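Local structure of importin-95 (4XRI) at residues Glu413-Met427 with Thr438-Ala452. The protein is a nuclear transport receptor of the importin beta family, which carries protein cargo into the nucleus and probably binds a small GTPase. The protein carries 2 engineered substitutions. Numbering follows the deposited sequence.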
loop_
_atom_site.group_PDB
_atom_site.type_symbol
_atom_site.label_atom_id
_atom_site.label_comp_id
_atom_site.label_asym_id
_atom_site.label_seq_id
_atom_site.Cartn_x
_atom_site.Cartn_y
_atom_site.Cartn_z
ATOM N N GLU A 413 -22.809 -5.206 -20.845
ATOM C CA GLU A 413 -23.955 -6.034 -20.454
ATOM C C GLU A 413 -24.380 -7.062 -21.511
ATOM O O GLU A 413 -24.530 -8.240 -21.189
ATOM C CB GLU A 413 -25.158 -5.151 -20.096
ATOM C CG GLU A 413 -24.909 -4.204 -18.939
ATOM C CD GLU A 413 -25.985 -4.264 -17.875
ATOM O OE1 GLU A 413 -27.133 -4.630 -18.200
ATOM O OE2 GLU A 413 -25.671 -3.954 -16.706
ATOM N N PRO A 414 -24.570 -6.636 -22.778
ATOM C CA PRO A 414 -24.998 -7.660 -23.738
ATOM C C PRO A 414 -23.895 -8.656 -24.086
ATOM O O PRO A 414 -24.196 -9.784 -24.475
ATOM C CB PRO A 414 -25.391 -6.839 -24.970
ATOM C CG PRO A 414 -24.559 -5.617 -24.879
ATOM C CD PRO A 414 -24.483 -5.307 -23.413
ATOM N N ILE A 415 -22.641 -8.243 -23.952
ATOM C CA ILE A 415 -21.520 -9.128 -24.236
ATOM C C ILE A 415 -21.350 -10.142 -23.112
ATOM O O ILE A 415 -21.014 -11.301 -23.352
ATOM C CB ILE A 415 -20.214 -8.340 -24.425
ATOM C CG1 ILE A 415 -20.421 -7.224 -25.448
ATOM C CG2 ILE A 415 -19.088 -9.266 -24.860
ATOM C CD1 ILE A 415 -19.185 -6.409 -25.718
ATOM N N VAL A 416 -21.593 -9.698 -21.883
ATOM C CA VAL A 416 -21.536 -10.581 -20.725
ATOM C C VAL A 416 -22.652 -11.618 -20.789
ATOM O O VAL A 416 -22.412 -12.813 -20.602
ATOM C CB VAL A 416 -21.646 -9.792 -19.408
ATOM C CG1 VAL A 416 -21.873 -10.737 -18.237
ATOM C CG2 VAL A 416 -20.399 -8.947 -19.191
ATOM N N LYS A 417 -23.869 -11.150 -21.051
ATOM C CA LYS A 417 -25.025 -12.029 -21.205
ATOM C C LYS A 417 -24.783 -13.072 -22.288
ATOM O O LYS A 417 -25.095 -14.251 -22.111
ATOM C CB LYS A 417 -26.279 -11.214 -21.533
ATOM C CG LYS A 417 -26.982 -10.642 -20.317
ATOM C CD LYS A 417 -27.953 -9.537 -20.698
ATOM C CE LYS A 417 -28.663 -8.986 -19.470
ATOM N NZ LYS A 417 -29.423 -7.740 -19.769
ATOM N N THR A 418 -24.219 -12.630 -23.406
ATOM C CA THR A 418 -23.917 -13.514 -24.522
ATOM C C THR A 418 -22.830 -14.520 -24.155
ATOM O O THR A 418 -22.888 -15.687 -24.545
ATOM C CB THR A 418 -23.477 -12.709 -25.767
ATOM O OG1 THR A 418 -24.588 -11.956 -26.269
ATOM C CG2 THR A 418 -22.967 -13.632 -26.864
ATOM N N GLY A 419 -21.847 -14.067 -23.384
ATOM C CA GLY A 419 -20.687 -14.885 -23.082
ATOM C C GLY A 419 -20.740 -15.657 -21.778
ATOM O O GLY A 419 -19.814 -16.407 -21.470
ATOM N N MET A 420 -21.818 -15.492 -21.017
ATOM C CA MET A 420 -21.909 -16.099 -19.692
ATOM C C MET A 420 -21.907 -17.625 -19.752
ATOM O O MET A 420 -21.090 -18.275 -19.100
ATOM C CB MET A 420 -23.160 -15.614 -18.963
ATOM C CG MET A 420 -23.039 -15.686 -17.451
ATOM S SD MET A 420 -21.625 -14.733 -16.868
ATOM C CE MET A 420 -21.473 -15.327 -15.187
ATOM N N GLN A 421 -22.817 -18.193 -20.538
ATOM C CA GLN A 421 -22.910 -19.646 -20.673
ATOM C C GLN A 421 -21.660 -20.294 -21.292
ATOM O O GLN A 421 -21.201 -21.323 -20.797
ATOM C CB GLN A 421 -24.152 -20.019 -21.489
ATOM C CG GLN A 421 -24.097 -21.396 -22.129
ATOM C CD GLN A 421 -23.776 -21.331 -23.610
ATOM O OE1 GLN A 421 -24.286 -20.471 -24.330
ATOM N NE2 GLN A 421 -22.920 -22.236 -24.073
ATOM N N PRO A 422 -21.105 -19.709 -22.377
ATOM C CA PRO A 422 -19.874 -20.324 -22.891
ATOM C C PRO A 422 -18.725 -20.286 -21.888
ATOM O O PRO A 422 -17.961 -21.246 -21.800
ATOM C CB PRO A 422 -19.545 -19.472 -24.123
ATOM C CG PRO A 422 -20.848 -18.914 -24.551
ATOM C CD PRO A 422 -21.590 -18.650 -23.281
ATOM N N LEU A 423 -18.611 -19.194 -21.139
ATOM C CA LEU A 423 -17.537 -19.062 -20.162
ATOM C C LEU A 423 -17.718 -20.050 -19.016
ATOM O O LEU A 423 -16.747 -20.601 -18.507
ATOM C CB LEU A 423 -17.468 -17.636 -19.618
ATOM C CG LEU A 423 -16.149 -17.295 -18.923
ATOM C CD1 LEU A 423 -15.002 -17.388 -19.909
ATOM C CD2 LEU A 423 -16.196 -15.918 -18.295
ATOM N N ILE A 424 -18.965 -20.276 -18.617
ATOM C CA ILE A 424 -19.260 -21.249 -17.572
ATOM C C ILE A 424 -18.887 -22.650 -18.042
ATOM O O ILE A 424 -18.373 -23.464 -17.271
ATOM C CB ILE A 424 -20.744 -21.212 -17.165
ATOM C CG1 ILE A 424 -21.054 -19.910 -16.426
ATOM C CG2 ILE A 424 -21.094 -22.396 -16.280
ATOM C CD1 ILE A 424 -22.508 -19.761 -16.044
ATOM N N ALA A 425 -19.129 -22.919 -19.320
ATOM C CA ALA A 425 -18.798 -24.211 -19.907
ATOM C C ALA A 425 -17.290 -24.445 -19.902
ATOM O O ALA A 425 -16.829 -25.584 -19.849
ATOM C CB ALA A 425 -19.344 -24.303 -21.321
ATOM N N MET A 426 -16.528 -23.356 -19.945
ATOM C CA MET A 426 -15.070 -23.426 -19.964
ATOM C C MET A 426 -14.508 -23.983 -18.657
ATOM O O MET A 426 -13.330 -24.331 -18.577
ATOM C CB MET A 426 -14.477 -22.041 -20.235
ATOM C CG MET A 426 -13.199 -22.047 -21.061
ATOM S SD MET A 426 -13.519 -22.412 -22.795
ATOM C CE MET A 426 -15.035 -21.492 -23.044
ATOM N N MET A 427 -15.355 -24.063 -17.635
ATOM C CA MET A 427 -14.954 -24.601 -16.340
ATOM C C MET A 427 -14.713 -26.106 -16.408
ATOM O O MET A 427 -14.142 -26.691 -15.490
ATOM C CB MET A 427 -16.012 -24.285 -15.280
ATOM C CG MET A 427 -16.138 -22.805 -14.956
ATOM S SD MET A 427 -14.792 -22.204 -13.914
ATOM C CE MET A 427 -15.240 -22.938 -12.345
ATOM N N THR A 438 -10.542 -19.170 -16.138
ATOM C CA THR A 438 -11.980 -19.062 -16.340
ATOM C C THR A 438 -12.675 -18.635 -15.053
ATOM O O THR A 438 -13.527 -17.745 -15.059
ATOM C CB THR A 438 -12.582 -20.389 -16.826
ATOM O OG1 THR A 438 -12.044 -20.714 -18.115
ATOM C CG2 THR A 438 -14.090 -20.278 -16.929
ATOM N N ALA A 439 -12.301 -19.281 -13.953
ATOM C CA ALA A 439 -12.853 -18.953 -12.643
ATOM C C ALA A 439 -12.597 -17.492 -12.288
ATOM O O ALA A 439 -13.500 -16.782 -11.851
ATOM C CB ALA A 439 -12.267 -19.866 -11.579
ATOM N N TYR A 440 -11.361 -17.050 -12.497
ATOM C CA TYR A 440 -10.962 -15.675 -12.209
ATOM C C TYR A 440 -11.712 -14.682 -13.089
ATOM O O TYR A 440 -12.117 -13.614 -12.630
ATOM C CB TYR A 440 -9.454 -15.508 -12.402
ATOM C CG TYR A 440 -8.919 -14.176 -11.926
ATOM C CD1 TYR A 440 -8.587 -13.980 -10.592
ATOM C CD2 TYR A 440 -8.735 -13.120 -12.810
ATOM C CE1 TYR A 440 -8.094 -12.769 -10.150
ATOM C CE2 TYR A 440 -8.243 -11.903 -12.377
ATOM C CZ TYR A 440 -7.922 -11.733 -11.046
ATOM O OH TYR A 440 -7.431 -10.524 -10.607
ATOM N N ALA A 441 -11.890 -15.044 -14.354
ATOM C CA ALA A 441 -12.610 -14.208 -15.305
ATOM C C ALA A 441 -14.066 -14.059 -14.885
ATOM O O ALA A 441 -14.661 -12.995 -15.044
ATOM C CB ALA A 441 -12.516 -14.791 -16.709
ATOM N N LEU A 442 -14.635 -15.137 -14.352
ATOM C CA LEU A 442 -16.002 -15.115 -13.850
ATOM C C LEU A 442 -16.114 -14.207 -12.630
ATOM O O LEU A 442 -17.146 -13.579 -12.408
ATOM C CB LEU A 442 -16.471 -16.532 -13.510
ATOM C CG LEU A 442 -16.792 -17.428 -14.711
ATOM C CD1 LEU A 442 -16.887 -18.885 -14.295
ATOM C CD2 LEU A 442 -18.085 -16.971 -15.369
ATOM N N GLY A 443 -15.044 -14.143 -11.845
ATOM C CA GLY A 443 -14.992 -13.254 -10.701
ATOM C C GLY A 443 -14.914 -11.810 -11.147
ATOM O O GLY A 443 -15.602 -10.947 -10.608
ATOM N N ARG A 444 -14.067 -11.554 -12.140
ATOM C CA ARG A 444 -13.965 -10.234 -12.754
ATOM C C ARG A 444 -15.317 -9.787 -13.295
ATOM O O ARG A 444 -15.712 -8.631 -13.133
ATOM C CB ARG A 444 -12.922 -10.239 -13.879
ATOM C CG ARG A 444 -11.482 -10.349 -13.401
ATOM C CD ARG A 444 -10.928 -8.996 -12.983
ATOM N NE ARG A 444 -10.756 -8.096 -14.121
ATOM C CZ ARG A 444 -10.221 -6.882 -14.042
ATOM N NH1 ARG A 444 -9.803 -6.415 -12.874
ATOM N NH2 ARG A 444 -10.103 -6.135 -15.131
ATOM N N ILE A 445 -16.024 -10.716 -13.930
ATOM C CA ILE A 445 -17.328 -10.430 -14.520
ATOM C C ILE A 445 -18.366 -10.074 -13.461
ATOM O O ILE A 445 -19.050 -9.055 -13.570
ATOM C CB ILE A 445 -17.837 -11.624 -15.348
ATOM C CG1 ILE A 445 -17.093 -11.689 -16.680
ATOM C CG2 ILE A 445 -19.337 -11.515 -15.590
ATOM C CD1 ILE A 445 -17.610 -12.756 -17.601
ATOM N N THR A 446 -18.479 -10.920 -12.440
ATOM C CA THR A 446 -19.400 -10.675 -11.337
ATOM C C THR A 446 -19.111 -9.334 -10.672
ATOM O O THR A 446 -20.019 -8.552 -10.397
ATOM C CB THR A 446 -19.317 -11.786 -10.272
ATOM O OG1 THR A 446 -19.674 -13.043 -10.859
ATOM C CG2 THR A 446 -20.255 -11.484 -9.114
ATOM N N GLU A 447 -17.831 -9.079 -10.430
ATOM C CA GLU A 447 -17.388 -7.870 -9.744
ATOM C C GLU A 447 -17.762 -6.605 -10.506
ATOM O O GLU A 447 -18.268 -5.644 -9.926
ATOM C CB GLU A 447 -15.874 -7.917 -9.530
ATOM C CG GLU A 447 -15.303 -6.729 -8.780
ATOM C CD GLU A 447 -13.798 -6.823 -8.628
ATOM O OE1 GLU A 447 -13.299 -6.645 -7.495
ATOM O OE2 GLU A 447 -13.112 -7.074 -9.642
ATOM N N ALA A 448 -17.516 -6.616 -11.811
ATOM C CA ALA A 448 -17.710 -5.429 -12.630
ATOM C C ALA A 448 -19.123 -5.327 -13.196
ATOM O O ALA A 448 -19.647 -4.227 -13.368
ATOM C CB ALA A 448 -16.693 -5.407 -13.761
ATOM N N CYS A 449 -19.739 -6.468 -13.492
ATOM C CA CYS A 449 -21.022 -6.463 -14.191
ATOM C C CYS A 449 -22.016 -7.495 -13.666
ATOM O O CYS A 449 -22.613 -8.232 -14.449
ATOM C CB CYS A 449 -20.802 -6.697 -15.688
ATOM S SG CYS A 449 -19.620 -5.575 -16.474
ATOM N N SER A 450 -22.200 -7.539 -12.351
ATOM C CA SER A 450 -23.166 -8.457 -11.749
ATOM C C SER A 450 -24.574 -8.189 -12.265
ATOM O O SER A 450 -25.397 -9.100 -12.368
ATOM C CB SER A 450 -23.140 -8.347 -10.226
ATOM O OG SER A 450 -23.162 -6.993 -9.810
ATOM N N GLU A 451 -24.831 -6.928 -12.598
ATOM C CA GLU A 451 -26.119 -6.492 -13.121
ATOM C C GLU A 451 -26.482 -7.212 -14.418
ATOM O O GLU A 451 -27.657 -7.425 -14.712
ATOM C CB GLU A 451 -26.107 -4.978 -13.353
ATOM C CG GLU A 451 -25.855 -4.138 -12.101
ATOM C CD GLU A 451 -24.384 -4.038 -11.722
ATOM O OE1 GLU A 451 -23.586 -4.908 -12.135
ATOM O OE2 GLU A 451 -24.024 -3.079 -11.009
ATOM N N ALA A 452 -25.465 -7.586 -15.188
ATOM C CA ALA A 452 -25.682 -8.261 -16.462
ATOM C C ALA A 452 -25.988 -9.742 -16.263
ATOM O O ALA A 452 -26.556 -10.390 -17.140
ATOM C CB ALA A 452 -24.474 -8.089 -17.363
#
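The helical segments 413-425 and 438-449 run roughly antiparallel, their axes 9.9 Å apart at the closest and their directions 152° apart. They form a helical hairpin of the HEAT-like repeat region, in the importin beta solenoid. Glu413 lies opposite Ala452 at one end, Met427 opposite Thr438 at the other. The interface is largely apolar. Leu423 is a knob in a hole made by Thr438, Ala441, Leu442 and Ile445. Its CG stands anti to the backbone N (chi1 -163°), which sends the branch between the helices. There Leu423 CD2 meets Ile445 CD1 tip to tip at 3.5 Å. Leu423 CD2 also lies 3.6 Å from Leu442 CD2, as the two leucines slide past each other. Leu442 CD2 also touches Met420 CE at 3.8 Å, while its CD1 packs on Met427 SD. With Leu442 cut back to an alanine, a gap is likely to open beside Leu423, and the ends of Met420 and Met427 would probably be less firmly held. Leu462 of helix 455-472 packs on both Met420 and Leu442, joining the hairpin to the next helix. Toward Ala452, Val416 CG1 rests on Ile445 CG2 at 3.7 Å and on the Ala452 methyl. At the other end, Thr438 turns its CG2 to Met427 SD, 3.6 Å away. Thr438 OG1 hydrogen-bonds to Val434 O in its own helix and lies 3.4 Å from Met426 CG.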